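Local coordinates for mitochondrial RNA-binding protein 2 (PDB 2GIA) that binds guide RNA as a partner of MRP1 in a complex that acts as an RNA matchmaker in trypanosome mitochondrial RNA editing, at residues R67-A79 / A89-T102. Numbering follows the deposited sequence.
Sequences RDTFVVLDYHRQA and AERVVSVMLPAVYT
M96 SD stands over one face of the F70 ring, 5.0 Å from its centroid, a Met-aromatic contact; a water lies over the opposite face, and L97 O sits at the edge. The same water is hydrogen-bonded to T69 OG1 and A99 N, joining the turn before one strand to the end of the other. Farther along this antiparallel beta hairpin of the Whirly-like fold, R91 CG lies 4.1 Å above the plane of the H76 ring, offset toward its rim. With CG anti to the backbone N (chi1 -178°), the long R91 chain offers methylenes to H76 and its charge to D74. The salt bridge D74 OD1 to R91 NE is long (3.8 Å), carboxylate and guanidinium planes nearly perpendicular; S94, small with a hydroxyl, holds the buried carboxylate more firmly through a 2.8 Å hydrogen bond from OG to D74 OD1. On the face away from H76, D74 and R91, V71, L73, V95 and L97 are branched aliphatics suited to a core; V95 touches W164 of strand 160-168, and V71 touches L180 of helix 170-187. A classic bulge sets V92 and V93 opposite Y75, whose carbonyl O accepts from V92 N at 2.8 Å and V93 N at 3.2 Å.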
loop_
_atom_site.group_PDB
_atom_site.type_symbol
_atom_site.label_atom_id
_atom_site.label_comp_id
_atom_site.label_asym_id
_atom_site.label_seq_id
_atom_site.Cartn_x
_atom_site.Cartn_y
_atom_site.Cartn_z
ATOM N N ARG D 67 -0.604 17.580 9.494
ATOM C CA ARG D 67 -1.650 18.310 10.215
ATOM C C ARG D 67 -2.350 19.292 9.305
ATOM O O ARG D 67 -1.693 20.070 8.622
ATOM C CB ARG D 67 -1.002 19.043 11.409
ATOM C CG ARG D 67 -2.014 19.773 12.340
ATOM C CD ARG D 67 -1.303 20.339 13.576
ATOM N NE ARG D 67 -0.249 21.241 13.146
ATOM C CZ ARG D 67 0.936 21.354 13.731
ATOM N NH1 ARG D 67 1.240 20.621 14.794
ATOM N NH2 ARG D 67 1.826 22.191 13.227
ATOM N N ASP D 68 -3.675 19.213 9.239
ATOM C CA ASP D 68 -4.441 20.141 8.392
ATOM C C ASP D 68 -3.956 20.247 6.957
ATOM O O ASP D 68 -3.791 21.369 6.461
ATOM C CB ASP D 68 -4.408 21.556 8.980
ATOM C CG ASP D 68 -5.029 21.634 10.346
ATOM O OD1 ASP D 68 -6.165 21.134 10.511
ATOM O OD2 ASP D 68 -4.385 22.204 11.254
ATOM N N THR D 69 -3.734 19.109 6.299
ATOM C CA THR D 69 -3.252 19.050 4.908
ATOM C C THR D 69 -1.787 19.475 4.690
ATOM O O THR D 69 -1.288 19.505 3.545
ATOM C CB THR D 69 -4.156 19.860 3.911
ATOM O OG1 THR D 69 -3.757 21.240 3.880
ATOM C CG2 THR D 69 -5.638 19.748 4.311
ATOM N N PHE D 70 -1.090 19.812 5.766
ATOM C CA PHE D 70 0.317 20.178 5.631
ATOM C C PHE D 70 1.227 19.082 6.179
ATOM O O PHE D 70 0.871 18.416 7.149
ATOM C CB PHE D 70 0.658 21.412 6.485
ATOM C CG PHE D 70 -0.023 22.675 6.050
ATOM C CD1 PHE D 70 0.615 23.552 5.182
ATOM C CD2 PHE D 70 -1.294 22.991 6.523
ATOM C CE1 PHE D 70 -0.003 24.747 4.785
ATOM C CE2 PHE D 70 -1.937 24.185 6.131
ATOM C CZ PHE D 70 -1.286 25.059 5.262
ATOM N N VAL D 71 2.417 18.953 5.599
ATOM C CA VAL D 71 3.424 18.092 6.171
ATOM C C VAL D 71 4.232 19.132 6.973
ATOM O O VAL D 71 4.682 20.144 6.429
ATOM C CB VAL D 71 4.350 17.436 5.130
ATOM C CG1 VAL D 71 5.610 16.821 5.835
ATOM C CG2 VAL D 71 3.587 16.288 4.434
ATOM N N VAL D 72 4.386 18.891 8.262
ATOM C CA VAL D 72 5.138 19.793 9.117
ATOM C C VAL D 72 6.476 19.193 9.559
ATOM O O VAL D 72 6.552 18.040 10.010
ATOM C CB VAL D 72 4.306 20.128 10.361
ATOM C CG1 VAL D 72 4.963 21.282 11.141
ATOM C CG2 VAL D 72 2.888 20.468 9.946
ATOM N N LEU D 73 7.541 19.968 9.442
ATOM C CA LEU D 73 8.836 19.494 9.882
ATOM C C LEU D 73 9.162 20.289 11.163
ATOM O O LEU D 73 9.331 21.508 11.105
ATOM C CB LEU D 73 9.895 19.759 8.806
ATOM C CG LEU D 73 9.511 19.385 7.364
ATOM C CD1 LEU D 73 10.636 19.660 6.385
ATOM C CD2 LEU D 73 9.158 17.881 7.353
ATOM N N ASP D 74 9.191 19.617 12.315
ATOM C CA ASP D 74 9.515 20.285 13.592
ATOM C C ASP D 74 10.947 19.946 13.992
ATOM O O ASP D 74 11.244 18.812 14.412
ATOM C CB ASP D 74 8.580 19.844 14.715
ATOM C CG ASP D 74 7.231 20.541 14.681
ATOM O OD1 ASP D 74 7.032 21.467 13.892
ATOM O OD2 ASP D 74 6.343 20.152 15.471
ATOM N N TYR D 75 11.856 20.914 13.855
ATOM C CA TYR D 75 13.244 20.677 14.219
ATOM C C TYR D 75 13.556 21.073 15.673
ATOM O O TYR D 75 13.206 22.182 16.117
ATOM C CB TYR D 75 14.159 21.429 13.269
ATOM C CG TYR D 75 15.609 21.204 13.567
ATOM C CD1 TYR D 75 16.289 22.031 14.463
ATOM C CD2 TYR D 75 16.310 20.147 12.970
ATOM C CE1 TYR D 75 17.628 21.816 14.763
ATOM C CE2 TYR D 75 17.651 19.930 13.248
ATOM C CZ TYR D 75 18.306 20.771 14.152
ATOM O OH TYR D 75 19.631 20.561 14.447
ATOM N N HIS D 76 14.201 20.160 16.396
ATOM C CA HIS D 76 14.571 20.339 17.802
ATOM C C HIS D 76 16.070 20.125 18.041
ATOM O O HIS D 76 16.697 19.304 17.375
ATOM C CB HIS D 76 13.878 19.312 18.695
ATOM C CG HIS D 76 12.406 19.192 18.468
ATOM N ND1 HIS D 76 11.483 19.500 19.436
ATOM C CD2 HIS D 76 11.701 18.747 17.401
ATOM C CE1 HIS D 76 10.270 19.245 18.982
ATOM N NE2 HIS D 76 10.374 18.786 17.749
ATOM N N ARG D 77 16.624 20.843 19.024
ATOM C CA ARG D 77 18.024 20.667 19.421
ATOM C C ARG D 77 17.957 19.831 20.692
ATOM O O ARG D 77 16.981 19.919 21.430
ATOM C CB ARG D 77 18.670 22.015 19.742
ATOM C CG ARG D 77 18.021 22.701 20.923
ATOM C CD ARG D 77 18.410 24.178 21.009
ATOM N NE ARG D 77 17.584 24.865 21.999
ATOM C CZ ARG D 77 17.164 26.117 21.882
ATOM N NH1 ARG D 77 17.502 26.837 20.813
ATOM N NH2 ARG D 77 16.375 26.637 22.816
ATOM N N GLN D 78 18.971 19.008 20.946
ATOM C CA GLN D 78 18.974 18.182 22.151
ATOM C C GLN D 78 19.095 19.148 23.327
ATOM O O GLN D 78 19.909 20.061 23.270
ATOM C CB GLN D 78 20.159 17.215 22.132
ATOM C CG GLN D 78 20.174 16.215 23.298
ATOM C CD GLN D 78 21.064 15.023 23.019
ATOM O OE1 GLN D 78 21.669 14.926 21.949
ATOM N NE2 GLN D 78 21.147 14.101 23.976
ATOM N N ALA D 79 18.272 18.969 24.362
ATOM C CA ALA D 79 18.304 19.850 25.531
ATOM C C ALA D 79 19.355 19.408 26.545
ATOM O O ALA D 79 20.350 20.098 26.768
ATOM C CB ALA D 79 16.937 19.892 26.195
ATOM N N ALA D 89 14.495 17.395 24.411
ATOM C CA ALA D 89 14.567 18.235 23.230
ATOM C C ALA D 89 13.730 19.511 23.349
ATOM O O ALA D 89 12.749 19.562 24.092
ATOM C CB ALA D 89 14.144 17.424 21.987
ATOM N N GLU D 90 14.136 20.536 22.601
ATOM C CA GLU D 90 13.455 21.815 22.593
ATOM C C GLU D 90 13.295 22.225 21.132
ATOM O O GLU D 90 14.276 22.298 20.402
ATOM C CB GLU D 90 14.281 22.872 23.345
ATOM C CG GLU D 90 13.476 23.630 24.404
ATOM C CD GLU D 90 12.157 24.186 23.866
ATOM O OE1 GLU D 90 12.189 25.160 23.074
ATOM O OE2 GLU D 90 11.086 23.636 24.233
ATOM N N ARG D 91 12.057 22.493 20.719
ATOM C CA ARG D 91 11.757 22.862 19.336
ATOM C C ARG D 91 12.329 24.231 18.997
ATOM O O ARG D 91 12.000 25.240 19.618
ATOM C CB ARG D 91 10.249 22.835 19.142
ATOM C CG ARG D 91 9.716 23.135 17.746
ATOM C CD ARG D 91 8.222 22.828 17.773
ATOM N NE ARG D 91 7.416 23.676 16.908
ATOM C CZ ARG D 91 7.255 24.984 17.066
ATOM N NH1 ARG D 91 7.850 25.622 18.063
ATOM N NH2 ARG D 91 6.484 25.659 16.225
ATOM N N VAL D 92 13.189 24.250 17.995
ATOM C CA VAL D 92 13.852 25.467 17.561
ATOM C C VAL D 92 13.140 26.123 16.401
ATOM O O VAL D 92 13.012 27.358 16.336
ATOM C CB VAL D 92 15.306 25.161 17.138
ATOM C CG1 VAL D 92 15.912 26.365 16.448
ATOM C CG2 VAL D 92 16.125 24.778 18.346
ATOM N N VAL D 93 12.657 25.303 15.475
ATOM C CA VAL D 93 11.983 25.841 14.305
ATOM C C VAL D 93 11.013 24.839 13.682
ATOM O O VAL D 93 11.227 23.628 13.763
ATOM C CB VAL D 93 13.032 26.302 13.261
ATOM C CG1 VAL D 93 13.867 25.125 12.790
ATOM C CG2 VAL D 93 12.341 26.991 12.111
ATOM N N SER D 94 9.942 25.353 13.079
ATOM C CA SER D 94 8.918 24.518 12.465
ATOM C C SER D 94 8.613 25.015 11.042
ATOM O O SER D 94 8.304 26.196 10.826
ATOM C CB SER D 94 7.688 24.542 13.375
ATOM O OG SER D 94 6.530 23.974 12.798
ATOM N N VAL D 95 8.756 24.115 10.066
ATOM C CA VAL D 95 8.514 24.419 8.649
ATOM C C VAL D 95 7.218 23.739 8.202
ATOM O O VAL D 95 7.027 22.525 8.400
ATOM C CB VAL D 95 9.647 23.865 7.766
ATOM C CG1 VAL D 95 9.337 24.129 6.281
ATOM C CG2 VAL D 95 10.973 24.465 8.172
ATOM N N MET D 96 6.321 24.493 7.590
ATOM C CA MET D 96 5.091 23.876 7.152
ATOM C C MET D 96 5.098 23.818 5.657
ATOM O O MET D 96 5.197 24.837 4.993
ATOM C CB MET D 96 3.896 24.651 7.650
ATOM C CG MET D 96 3.849 24.751 9.152
ATOM S SD MET D 96 2.145 25.043 9.665
ATOM C CE MET D 96 1.662 26.435 8.593
ATOM N N LEU D 97 5.004 22.603 5.132
ATOM C CA LEU D 97 5.016 22.373 3.704
ATOM C C LEU D 97 3.601 22.117 3.211
ATOM O O LEU D 97 2.942 21.167 3.638
ATOM C CB LEU D 97 5.858 21.138 3.368
ATOM C CG LEU D 97 7.282 20.969 3.918
ATOM C CD1 LEU D 97 7.761 19.554 3.605
ATOM C CD2 LEU D 97 8.212 21.993 3.295
ATOM N N PRO D 98 3.123 22.948 2.279
ATOM C CA PRO D 98 1.786 22.826 1.693
ATOM C C PRO D 98 1.740 21.505 0.919
ATOM O O PRO D 98 2.783 20.985 0.487
ATOM C CB PRO D 98 1.708 24.008 0.727
ATOM C CG PRO D 98 2.738 24.954 1.228
ATOM C CD PRO D 98 3.859 24.078 1.696
ATOM N N ALA D 99 0.531 21.018 0.701
ATOM C CA ALA D 99 0.294 19.762 0.021
ATOM C C ALA D 99 0.981 19.607 -1.317
ATOM O O ALA D 99 1.346 18.501 -1.695
ATOM C CB ALA D 99 -1.197 19.535 -0.135
ATOM N N VAL D 100 1.175 20.702 -2.040
ATOM C CA VAL D 100 1.816 20.601 -3.343
ATOM C C VAL D 100 3.241 20.051 -3.277
ATOM O O VAL D 100 3.725 19.481 -4.264
ATOM C CB VAL D 100 1.827 21.974 -4.072
ATOM C CG1 VAL D 100 2.661 22.980 -3.277
ATOM C CG2 VAL D 100 2.384 21.816 -5.480
ATOM N N TYR D 101 3.931 20.213 -2.148
ATOM C CA TYR D 101 5.292 19.687 -2.052
ATOM C C TYR D 101 5.369 18.160 -1.856
ATOM O O TYR D 101 6.425 17.578 -2.015
ATOM C CB TYR D 101 6.030 20.320 -0.875
ATOM C CG TYR D 101 6.574 21.691 -1.160
ATOM C CD1 TYR D 101 7.598 21.868 -2.098
ATOM C CD2 TYR D 101 6.035 22.820 -0.541
ATOM C CE1 TYR D 101 8.071 23.140 -2.432
ATOM C CE2 TYR D 101 6.509 24.117 -0.864
ATOM C CZ TYR D 101 7.524 24.257 -1.816
ATOM O OH TYR D 101 7.992 25.507 -2.174
ATOM N N THR D 102 4.273 17.504 -1.507
ATOM C CA THR D 102 4.390 16.065 -1.241
ATOM C C THR D 102 4.941 15.281 -2.408
ATOM O O THR D 102 5.930 14.516 -2.269
ATOM C CB THR D 102 3.043 15.502 -0.809
ATOM O OG1 THR D 102 2.580 16.289 0.292
ATOM C CG2 THR D 102 3.183 13.998 -0.349
HETATM O O HOH W 1 -1.900 22.291 2.075
#